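Local atomic coordinates of MOBA relate protein (Mycobacterium sp., PDB entry 2WAW), a protein that is of unknown function but belongs to the MobA-like NTP transferase family and so probably handles a nucleotide on a GT-A type fold. Residues R3-A12 against D93-G104; A124-I135 against H167-V178. All coordinates share one frame; numbering follows the deposited sequence.

Contacts 1 and 2 are two parallel strand pairs in one mixed sheet of seven strands. Contact 1 joins strands 6-12 and 98-103 in the buried middle of the sheet. Contact 2 joins strands 126-131 and 169-173, the latter being an outermost strand. Strand 134-142 runs between strands 98-103 and 126-131, antiparallel to both, and its first residues, Gly134 and Ile135, belong to contact 2. The centres of contacts 1 and 2 are about 17 Å apart. The nearest atoms of contacts 1 and 2 are about 7 Å apart, and the two do not touch. Along the chain they come in series, with contact 1 closed before contact 2 opens. Strand 134-142 bridges the two pairs, and both belong to one continuous sheet.

Contact 1: R3-A12 against D93-G104; sequences RSRVTGVVLA and DPTAEGIVLMLG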
loop_
_atom_site.group_PDB
_atom_site.type_symbol
_atom_site.label_atom_id
_atom_site.label_comp_id
_atom_site.label_asym_id
_atom_site.label_seq_id
_atom_site.Cartn_x
_atom_site.Cartn_y
_atom_site.Cartn_z
ATOM N N ARG A 3 12.793 6.500 -16.578
ATOM C CA ARG A 3 11.919 6.940 -15.493
ATOM C C ARG A 3 10.521 6.361 -15.661
ATOM O O ARG A 3 10.012 6.286 -16.780
ATOM C CB ARG A 3 11.755 8.453 -15.522
ATOM C CG ARG A 3 12.997 9.268 -15.371
ATOM C CD ARG A 3 12.664 10.437 -14.475
ATOM N NE ARG A 3 12.714 10.021 -13.073
ATOM C CZ ARG A 3 12.500 10.824 -12.040
ATOM N NH1 ARG A 3 12.592 10.347 -10.804
ATOM N NH2 ARG A 3 12.203 12.104 -12.243
ATOM N N SER A 4 9.887 5.986 -14.552
ATOM C CA SER A 4 8.480 5.566 -14.600
ATOM C C SER A 4 7.540 6.752 -14.421
ATOM O O SER A 4 6.390 6.687 -14.843
ATOM C CB SER A 4 8.171 4.514 -13.527
ATOM O OG SER A 4 8.271 5.080 -12.238
ATOM N N ARG A 5 8.032 7.814 -13.770
ATOM C CA ARG A 5 7.190 8.938 -13.314
ATOM C C ARG A 5 6.065 8.461 -12.376
ATOM O O ARG A 5 4.946 8.985 -12.373
ATOM C CB ARG A 5 6.665 9.757 -14.484
ATOM C CG ARG A 5 7.782 10.234 -15.381
ATOM C CD ARG A 5 7.353 11.241 -16.413
ATOM N NE ARG A 5 8.542 11.752 -17.094
ATOM C CZ ARG A 5 8.540 12.466 -18.217
ATOM N NH1 ARG A 5 7.399 12.774 -18.825
ATOM N NH2 ARG A 5 9.694 12.865 -18.734
ATOM N N VAL A 6 6.393 7.454 -11.579
ATOM C CA VAL A 6 5.461 6.918 -10.582
ATOM C C VAL A 6 6.139 6.860 -9.198
ATOM O O VAL A 6 7.268 6.377 -9.066
ATOM C CB VAL A 6 4.923 5.498 -10.974
ATOM C CG1 VAL A 6 3.965 5.003 -9.899
ATOM C CG2 VAL A 6 4.208 5.540 -12.318
ATOM N N THR A 7 5.411 7.316 -8.178
ATOM C CA THR A 7 5.823 7.139 -6.787
ATOM C C THR A 7 4.973 6.051 -6.159
ATOM O O THR A 7 3.754 6.092 -6.273
ATOM C CB THR A 7 5.654 8.449 -5.998
ATOM O OG1 THR A 7 6.651 9.379 -6.438
ATOM C CG2 THR A 7 5.839 8.201 -4.498
ATOM N N GLY A 8 5.618 5.080 -5.523
ATOM C CA GLY A 8 4.901 4.080 -4.727
ATOM C C GLY A 8 4.717 4.572 -3.308
ATOM O O GLY A 8 5.605 5.208 -2.755
ATOM N N VAL A 9 3.559 4.275 -2.712
ATOM C CA VAL A 9 3.274 4.686 -1.345
ATOM C C VAL A 9 2.748 3.445 -0.617
ATOM O O VAL A 9 1.685 2.922 -0.953
ATOM C CB VAL A 9 2.193 5.809 -1.282
ATOM C CG1 VAL A 9 1.873 6.199 0.199
ATOM C CG2 VAL A 9 2.616 7.061 -2.099
ATOM N N VAL A 10 3.511 2.977 0.358
ATOM C CA VAL A 10 3.111 1.853 1.184
ATOM C C VAL A 10 2.582 2.417 2.497
ATOM O O VAL A 10 3.344 3.018 3.283
ATOM C CB VAL A 10 4.295 0.918 1.448
ATOM C CG1 VAL A 10 3.898 -0.207 2.411
ATOM C CG2 VAL A 10 4.805 0.303 0.161
ATOM N N LEU A 11 1.283 2.238 2.719
ATOM C CA LEU A 11 0.628 2.741 3.944
ATOM C C LEU A 11 0.795 1.705 5.040
ATOM O O LEU A 11 0.248 0.592 4.951
ATOM C CB LEU A 11 -0.855 3.052 3.680
ATOM C CG LEU A 11 -1.076 4.069 2.555
ATOM C CD1 LEU A 11 -2.569 4.095 2.193
ATOM C CD2 LEU A 11 -0.647 5.473 2.986
ATOM N N ALA A 12 1.600 2.052 6.043
ATOM C CA ALA A 12 1.976 1.095 7.094
ATOM C C ALA A 12 1.874 1.683 8.496
ATOM O O ALA A 12 2.600 1.273 9.404
ATOM C CB ALA A 12 3.378 0.529 6.830
ATOM N N ASP A 93 7.405 13.267 -5.121
ATOM C CA ASP A 93 8.252 13.977 -6.124
ATOM C C ASP A 93 7.328 14.736 -7.133
ATOM O O ASP A 93 6.472 14.169 -7.661
ATOM C CB ASP A 93 9.207 12.972 -6.817
ATOM C CG ASP A 93 10.364 13.637 -7.598
ATOM O OD1 ASP A 93 10.123 14.530 -8.423
ATOM O OD2 ASP A 93 11.534 13.217 -7.422
ATOM N N PRO A 94 7.619 15.992 -7.421
ATOM C CA PRO A 94 6.825 16.666 -8.459
ATOM C C PRO A 94 6.804 15.989 -9.831
ATOM O O PRO A 94 5.837 16.151 -10.584
ATOM C CB PRO A 94 7.474 18.055 -8.558
ATOM C CG PRO A 94 8.154 18.258 -7.242
ATOM C CD PRO A 94 8.584 16.914 -6.770
ATOM N N THR A 95 7.837 15.213 -10.145
ATOM C CA THR A 95 7.857 14.492 -11.414
ATOM C C THR A 95 6.873 13.323 -11.487
ATOM O O THR A 95 6.613 12.817 -12.570
ATOM C CB THR A 95 9.276 14.005 -11.813
ATOM O OG1 THR A 95 9.757 13.078 -10.829
ATOM C CG2 THR A 95 10.227 15.200 -11.942
ATOM N N ALA A 96 6.324 12.887 -10.351
ATOM C CA ALA A 96 5.422 11.739 -10.385
ATOM C C ALA A 96 4.107 12.169 -11.050
ATOM O O ALA A 96 3.534 13.200 -10.701
ATOM C CB ALA A 96 5.152 11.208 -8.956
ATOM N N GLU A 97 3.638 11.362 -11.998
ATOM C CA GLU A 97 2.355 11.605 -12.677
ATOM C C GLU A 97 1.188 11.034 -11.855
ATOM O O GLU A 97 0.029 11.380 -12.062
ATOM C CB GLU A 97 2.348 10.959 -14.078
ATOM C CG GLU A 97 3.186 11.704 -15.120
ATOM C CD GLU A 97 3.378 10.921 -16.422
ATOM O OE1 GLU A 97 2.806 9.814 -16.580
ATOM O OE2 GLU A 97 4.110 11.434 -17.296
ATOM N N GLY A 98 1.515 10.144 -10.934
ATOM C CA GLY A 98 0.531 9.594 -10.012
ATOM C C GLY A 98 1.248 8.745 -8.991
ATOM O O GLY A 98 2.492 8.622 -9.018
ATOM N N ILE A 99 0.471 8.159 -8.087
ATOM C CA ILE A 99 1.027 7.253 -7.108
ATOM C C ILE A 99 0.362 5.915 -7.233
ATOM O O ILE A 99 -0.756 5.824 -7.730
ATOM C CB ILE A 99 0.857 7.760 -5.654
ATOM C CG1 ILE A 99 -0.647 7.915 -5.282
ATOM C CG2 ILE A 99 1.709 9.035 -5.439
ATOM C CD1 ILE A 99 -0.902 8.360 -3.824
ATOM N N VAL A 100 1.060 4.890 -6.767
ATOM C CA VAL A 100 0.472 3.585 -6.541
ATOM C C VAL A 100 0.411 3.350 -5.041
ATOM O O VAL A 100 1.434 3.453 -4.345
ATOM C CB VAL A 100 1.276 2.467 -7.252
ATOM C CG1 VAL A 100 0.812 1.058 -6.800
ATOM C CG2 VAL A 100 1.185 2.615 -8.762
ATOM N N LEU A 101 -0.791 3.051 -4.555
ATOM C CA LEU A 101 -1.075 2.833 -3.126
ATOM C C LEU A 101 -1.166 1.375 -2.789
ATOM O O LEU A 101 -1.880 0.629 -3.448
ATOM C CB LEU A 101 -2.421 3.479 -2.763
ATOM C CG LEU A 101 -2.564 4.994 -2.782
ATOM C CD1 LEU A 101 -4.030 5.341 -2.551
ATOM C CD2 LEU A 101 -1.677 5.629 -1.716
ATOM N N MET A 102 -0.452 0.979 -1.744
ATOM C CA MET A 102 -0.620 -0.370 -1.245
ATOM C C MET A 102 -0.472 -0.367 0.259
ATOM O O MET A 102 -0.030 0.615 0.861
ATOM C CB MET A 102 0.374 -1.312 -1.885
ATOM C CG MET A 102 1.718 -1.271 -1.244
ATOM S SD MET A 102 2.840 -2.281 -2.195
ATOM C CE MET A 102 3.581 -1.050 -3.281
ATOM N N LEU A 103 -0.965 -1.433 0.885
ATOM C CA LEU A 103 -0.886 -1.561 2.345
ATOM C C LEU A 103 0.389 -2.285 2.753
ATOM O O LEU A 103 0.825 -3.199 2.053
ATOM C CB LEU A 103 -2.099 -2.325 2.903
ATOM C CG LEU A 103 -3.484 -1.698 2.631
ATOM C CD1 LEU A 103 -4.573 -2.472 3.365
ATOM C CD2 LEU A 103 -3.538 -0.230 3.029
ATOM N N GLY A 104 0.955 -1.923 3.904
ATOM C CA GLY A 104 2.174 -2.557 4.410
ATOM C C GLY A 104 1.998 -4.038 4.743
ATOM O O GLY A 104 2.990 -4.777 4.898
HETATM O O HOH W 1 11.596 10.314 -7.974
HETATM O O HOH W 2 12.733 12.976 -9.784
#
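Val10 has CG1 anti to its backbone N (chi1 175°), which leaves CG2 beside that N and against Met102 CG at 3.7 Å. Its CG1 reaches Gly104 CA at 3.5 Å, where the partner strand turns into a loop. Met102 CG sits between its own backbone N and carbonyl carbon. In one of two Met102 conformers SD and CE also lie near Val10 CG2. On the same face Val6 CG1 meets Val100 CG2, with Trp140 beside both. The other face carries Thr7, Val9 and Leu11. Val9 CG2 lies 4.0 Å from Ile99 CG2, while Val9 CB meets Leu101 CD2. Helix 84-90 covers this face, and helix 33-42 covers Val10 and Met102.

The backbones form a parallel ladder. Both backbone groups of Val9 bond to strand 98-103: Val9 N donates to Val100 O at 2.8 Å, and Val9 O accepts from Met102 N at 3.0 Å. Before the ladder, Glu97 N gives a short bond to Arg5 O. The hydroxyl of Thr7 packs on Ala96 CB and bonds to Gln48. Also before the ladder, in one of two Asp93 conformers, one water joins Arg3 NH2 to Asp93 OD2. A second water on OD2 reaches Arg3 NH1 by a weak bond. In that conformer Asp93 OD1 accepts from Thr95 N, 2.9 Å away, in an Asx turn. Arg5 and Glu97 make only a long salt bridge, with OE2 at the edge of the guanidinium.

Two parallel strands between layers of helices form the centre of the Rossmann-like alpha/beta sheet of GT-A type nucleotidyltransferases.

Contact 2: A124-I135 against H167-V178; sequences ATIAVCEYANGI and HGVRRIRVDADV
The Tyr131 ring has Val178 CA over one face, a CH-pi contact 3.9 Å from the ring centroid. Ala176 O and Gly134 O lie at its edge, near its plane. Val174 CG1 touches Tyr131 CE1 at 3.6 Å, and the ring hydroxyl bonds to the backbone O of His137. The guanidinium of Arg171 has Ile135 CD1 on one face in one of two Ile135 conformers. At its edge Glu130 OE2 accepts from Arg171 NH1 at 2.8 Å in a salt bridge. The carboxylate is met from above its plane, and the two planes stand 73° apart. Glu130 reaches there with CG anti to the backbone N (chi1 -177°) and the chain extended.

A parallel ladder pairs Ile126 to Glu130 with Val169 to Arg173. Val174 N donates to Glu130 O; a further bond from Arg173 NH1, in one of two conformers, is doubtful. Asn133 OD1 accepts from Val178 N at 2.8 Å on an in-plane lone pair, and a water joins Asn133 ND2 to Val178 O.

Glu130 is thus held by its N on Ile172 O, its O on Val174 N and its carboxylate on Arg171. Pairing with Arg171 on the outermost strand would probably favour the ionised carboxylate.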
loop_
_atom_site.group_PDB
_atom_site.type_symbol
_atom_site.label_atom_id
_atom_site.label_comp_id
_atom_site.label_asym_id
_atom_site.label_seq_id
_atom_site.Cartn_x
_atom_site.Cartn_y
_atom_site.Cartn_z
ATOM N N ALA A 124 -5.708 7.477 -17.062
ATOM C CA ALA A 124 -6.901 7.269 -16.218
ATOM C C ALA A 124 -6.748 8.086 -14.935
ATOM O O ALA A 124 -5.637 8.251 -14.420
ATOM C CB ALA A 124 -7.109 5.803 -15.890
ATOM N N THR A 125 -7.859 8.602 -14.424
ATOM C CA THR A 125 -7.840 9.380 -13.185
ATOM C C THR A 125 -7.531 8.499 -11.974
ATOM O O THR A 125 -6.673 8.841 -11.162
ATOM C CB THR A 125 -9.161 10.169 -12.982
ATOM O OG1 THR A 125 -9.346 11.069 -14.082
ATOM C CG2 THR A 125 -9.128 10.966 -11.695
ATOM N N ILE A 126 -8.229 7.366 -11.873
ATOM C CA ILE A 126 -7.962 6.326 -10.873
ATOM C C ILE A 126 -7.933 4.985 -11.593
ATOM O O ILE A 126 -8.656 4.789 -12.567
ATOM C CB ILE A 126 -9.073 6.284 -9.790
ATOM C CG1 ILE A 126 -9.101 7.602 -9.002
ATOM C CG2 ILE A 126 -8.906 5.077 -8.868
ATOM C CD1 ILE A 126 -10.317 7.778 -8.097
ATOM N N ALA A 127 -7.075 4.078 -11.149
ATOM C CA ALA A 127 -7.200 2.688 -11.622
ATOM C C ALA A 127 -7.088 1.730 -10.457
ATOM O O ALA A 127 -6.477 2.053 -9.430
ATOM C CB ALA A 127 -6.160 2.395 -12.661
ATOM N N VAL A 128 -7.687 0.554 -10.612
ATOM C CA VAL A 128 -7.687 -0.451 -9.543
ATOM C C VAL A 128 -7.421 -1.827 -10.124
ATOM O O VAL A 128 -7.660 -2.054 -11.311
ATOM C CB VAL A 128 -9.025 -0.455 -8.754
ATOM C CG1 VAL A 128 -9.304 0.923 -8.154
ATOM C CG2 VAL A 128 -10.193 -0.936 -9.636
ATOM N N CYS A 129 -6.902 -2.735 -9.305
ATOM C CA CYS A 129 -6.771 -4.119 -9.748
ATOM C C CYS A 129 -8.078 -4.867 -9.555
ATOM O O CYS A 129 -8.716 -4.783 -8.499
ATOM C CB CYS A 129 -5.643 -4.812 -9.003
ATOM S SG CYS A 129 -4.001 -4.172 -9.499
ATOM N N GLU A 130 -8.475 -5.592 -10.586
ATOM C CA GLU A 130 -9.654 -6.422 -10.527
ATOM C C GLU A 130 -9.217 -7.870 -10.528
ATOM O O GLU A 130 -8.783 -8.406 -11.549
ATOM C CB GLU A 130 -10.592 -6.132 -11.699
ATOM C CG GLU A 130 -11.867 -6.946 -11.627
ATOM C CD GLU A 130 -12.880 -6.524 -12.662
ATOM O OE1 GLU A 130 -12.509 -6.379 -13.846
ATOM O OE2 GLU A 130 -14.051 -6.349 -12.288
ATOM N N TYR A 131 -9.314 -8.484 -9.356
ATOM C CA TYR A 131 -8.938 -9.874 -9.166
ATOM C C TYR A 131 -10.135 -10.776 -9.455
ATOM O O TYR A 131 -11.249 -10.300 -9.719
ATOM C CB TYR A 131 -8.473 -10.044 -7.726
ATOM C CG TYR A 131 -7.241 -9.224 -7.389
ATOM C CD1 TYR A 131 -5.968 -9.745 -7.621
ATOM C CD2 TYR A 131 -7.351 -7.962 -6.838
ATOM C CE1 TYR A 131 -4.828 -9.033 -7.313
ATOM C CE2 TYR A 131 -6.211 -7.221 -6.523
ATOM C CZ TYR A 131 -4.949 -7.769 -6.765
ATOM O OH TYR A 131 -3.792 -7.098 -6.470
ATOM N N ALA A 132 -9.904 -12.087 -9.423
ATOM C CA ALA A 132 -10.946 -13.064 -9.702
ATOM C C ALA A 132 -12.145 -12.957 -8.734
ATOM O O ALA A 132 -13.281 -13.260 -9.117
ATOM C CB ALA A 132 -10.350 -14.450 -9.666
ATOM N N ASN A 133 -11.889 -12.516 -7.499
ATOM C CA ASN A 133 -12.916 -12.437 -6.455
ATOM C C ASN A 133 -13.148 -11.026 -5.917
ATOM O O ASN A 133 -13.623 -10.852 -4.790
ATOM C CB ASN A 133 -12.582 -13.391 -5.298
ATOM C CG ASN A 133 -11.263 -13.060 -4.613
ATOM O OD1 ASN A 133 -10.371 -12.441 -5.200
ATOM N ND2 ASN A 133 -11.132 -13.487 -3.360
ATOM N N GLY A 134 -12.810 -10.028 -6.728
ATOM C CA GLY A 134 -13.115 -8.636 -6.412
ATOM C C GLY A 134 -12.002 -7.650 -6.693
ATOM O O GLY A 134 -10.903 -8.037 -7.085
ATOM N N ILE A 135 -12.310 -6.370 -6.497
ATOM C CA ILE A 135 -11.381 -5.245 -6.641
ATOM C C ILE A 135 -10.478 -5.160 -5.416
ATOM O O ILE A 135 -10.939 -5.424 -4.295
ATOM C CB ILE A 135 -12.190 -3.918 -6.760
ATOM C CG1 ILE A 135 -13.010 -3.883 -8.062
ATOM C CG2 ILE A 135 -11.306 -2.669 -6.591
ATOM C CD1 ILE A 135 -12.195 -4.017 -9.326
ATOM N N HIS A 167 -15.112 10.325 -10.705
ATOM C CA HIS A 167 -13.875 10.164 -11.467
ATOM C C HIS A 167 -13.879 8.862 -12.238
ATOM O O HIS A 167 -14.492 7.882 -11.798
ATOM C CB HIS A 167 -12.665 10.179 -10.532
ATOM C CG HIS A 167 -12.572 11.411 -9.680
ATOM N ND1 HIS A 167 -12.780 11.388 -8.317
ATOM C CD2 HIS A 167 -12.285 12.697 -9.994
ATOM C CE1 HIS A 167 -12.624 12.607 -7.828
ATOM N NE2 HIS A 167 -12.323 13.420 -8.824
ATOM N N GLY A 168 -13.197 8.852 -13.381
ATOM C CA GLY A 168 -13.008 7.622 -14.147
ATOM C C GLY A 168 -12.195 6.648 -13.318
ATOM O O GLY A 168 -11.204 7.030 -12.682
ATOM N N VAL A 169 -12.643 5.399 -13.303
ATOM C CA VAL A 169 -11.971 4.343 -12.565
ATOM C C VAL A 169 -11.733 3.177 -13.495
ATOM O O VAL A 169 -12.682 2.476 -13.907
ATOM C CB VAL A 169 -12.792 3.892 -11.334
ATOM C CG1 VAL A 169 -12.121 2.698 -10.633
ATOM C CG2 VAL A 169 -12.985 5.051 -10.360
ATOM N N ARG A 170 -10.467 2.948 -13.823
ATOM C CA ARG A 170 -10.146 1.872 -14.749
ATOM C C ARG A 170 -9.852 0.578 -14.001
ATOM O O ARG A 170 -9.004 0.564 -13.114
ATOM C CB ARG A 170 -8.963 2.270 -15.599
ATOM C CG ARG A 170 -8.825 1.458 -16.826
ATOM C CD ARG A 170 -7.818 2.077 -17.771
ATOM N NE ARG A 170 -7.909 1.426 -19.065
ATOM C CZ ARG A 170 -7.133 1.702 -20.110
ATOM N NH1 ARG A 170 -6.148 2.584 -20.014
ATOM N NH2 ARG A 170 -7.330 1.054 -21.246
ATOM N N ARG A 171 -10.527 -0.510 -14.383
ATOM C CA ARG A 171 -10.304 -1.820 -13.743
ATOM C C ARG A 171 -9.283 -2.628 -14.539
ATOM O O ARG A 171 -9.509 -2.934 -15.706
ATOM C CB ARG A 171 -11.631 -2.586 -13.611
ATOM C CG ARG A 171 -12.602 -2.024 -12.584
ATOM C CD ARG A 171 -13.983 -2.678 -12.698
ATOM N NE ARG A 171 -14.855 -2.246 -11.613
ATOM C CZ ARG A 171 -15.489 -3.059 -10.777
ATOM N NH1 ARG A 171 -15.384 -4.382 -10.900
ATOM N NH2 ARG A 171 -16.251 -2.546 -9.824
ATOM N N ILE A 172 -8.161 -2.965 -13.905
ATOM C CA ILE A 172 -7.089 -3.706 -14.559
ATOM C C ILE A 172 -7.134 -5.142 -14.048
ATOM O O ILE A 172 -6.914 -5.388 -12.859
ATOM C CB ILE A 172 -5.696 -3.095 -14.252
ATOM C CG1 ILE A 172 -5.654 -1.573 -14.536
ATOM C CG2 ILE A 172 -4.614 -3.848 -15.022
ATOM C CD1 ILE A 172 -6.074 -1.179 -15.934
ATOM N N ARG A 173 -7.408 -6.083 -14.942
ATOM C CA ARG A 173 -7.561 -7.486 -14.564
ATOM C C ARG A 173 -6.231 -8.099 -14.119
ATOM O O ARG A 173 -5.198 -7.913 -14.778
ATOM C CB ARG A 173 -8.143 -8.284 -15.736
ATOM C CG ARG A 173 -8.330 -9.774 -15.467
ATOM C CD ARG A 173 -9.685 -10.098 -14.849
ATOM N NE ARG A 173 -9.809 -11.526 -14.548
ATOM C CZ ARG A 173 -9.510 -12.076 -13.372
ATOM N NH1 ARG A 173 -9.083 -11.317 -12.375
ATOM N NH2 ARG A 173 -9.648 -13.384 -13.193
ATOM N N VAL A 174 -6.268 -8.824 -12.998
ATOM C CA VAL A 174 -5.132 -9.595 -12.481
ATOM C C VAL A 174 -5.621 -11.042 -12.296
ATOM O O VAL A 174 -6.668 -11.276 -11.694
ATOM C CB VAL A 174 -4.622 -9.014 -11.133
ATOM C CG1 VAL A 174 -3.449 -9.849 -10.576
ATOM C CG2 VAL A 174 -4.197 -7.564 -11.319
ATOM N N ASP A 175 -4.874 -12.008 -12.830
ATOM C CA ASP A 175 -5.279 -13.418 -12.801
ATOM C C ASP A 175 -4.834 -14.034 -11.475
ATOM O O ASP A 175 -3.910 -14.870 -11.425
ATOM C CB ASP A 175 -4.670 -14.167 -13.994
ATOM C CG ASP A 175 -5.278 -15.556 -14.210
ATOM O OD1 ASP A 175 -6.344 -15.867 -13.635
ATOM O OD2 ASP A 175 -4.675 -16.334 -14.973
ATOM N N ALA A 176 -5.499 -13.598 -10.407
ATOM C CA ALA A 176 -5.231 -14.031 -9.037
ATOM C C ALA A 176 -6.428 -13.627 -8.189
ATOM O O ALA A 176 -7.290 -12.876 -8.658
ATOM C CB ALA A 176 -3.953 -13.349 -8.516
ATOM N N ASP A 177 -6.482 -14.107 -6.945
ATOM C CA ASP A 177 -7.421 -13.584 -5.944
ATOM C C ASP A 177 -6.862 -12.338 -5.252
ATOM O O ASP A 177 -5.653 -12.116 -5.258
ATOM C CB ASP A 177 -7.740 -14.641 -4.885
ATOM C CG ASP A 177 -8.608 -15.769 -5.428
ATOM O OD1 ASP A 177 -9.227 -15.595 -6.500
ATOM O OD2 ASP A 177 -8.683 -16.825 -4.764
ATOM N N VAL A 178 -7.746 -11.547 -4.645
ATOM C CA VAL A 178 -7.336 -10.370 -3.847
ATOM C C VAL A 178 -6.260 -10.810 -2.842
ATOM O O VAL A 178 -6.417 -11.852 -2.184
ATOM C CB VAL A 178 -8.550 -9.737 -3.101
ATOM C CG1 VAL A 178 -8.136 -8.582 -2.165
ATOM C CG2 VAL A 178 -9.599 -9.235 -4.091
HETATM O O HOH W 3 -8.761 -13.134 -1.626
#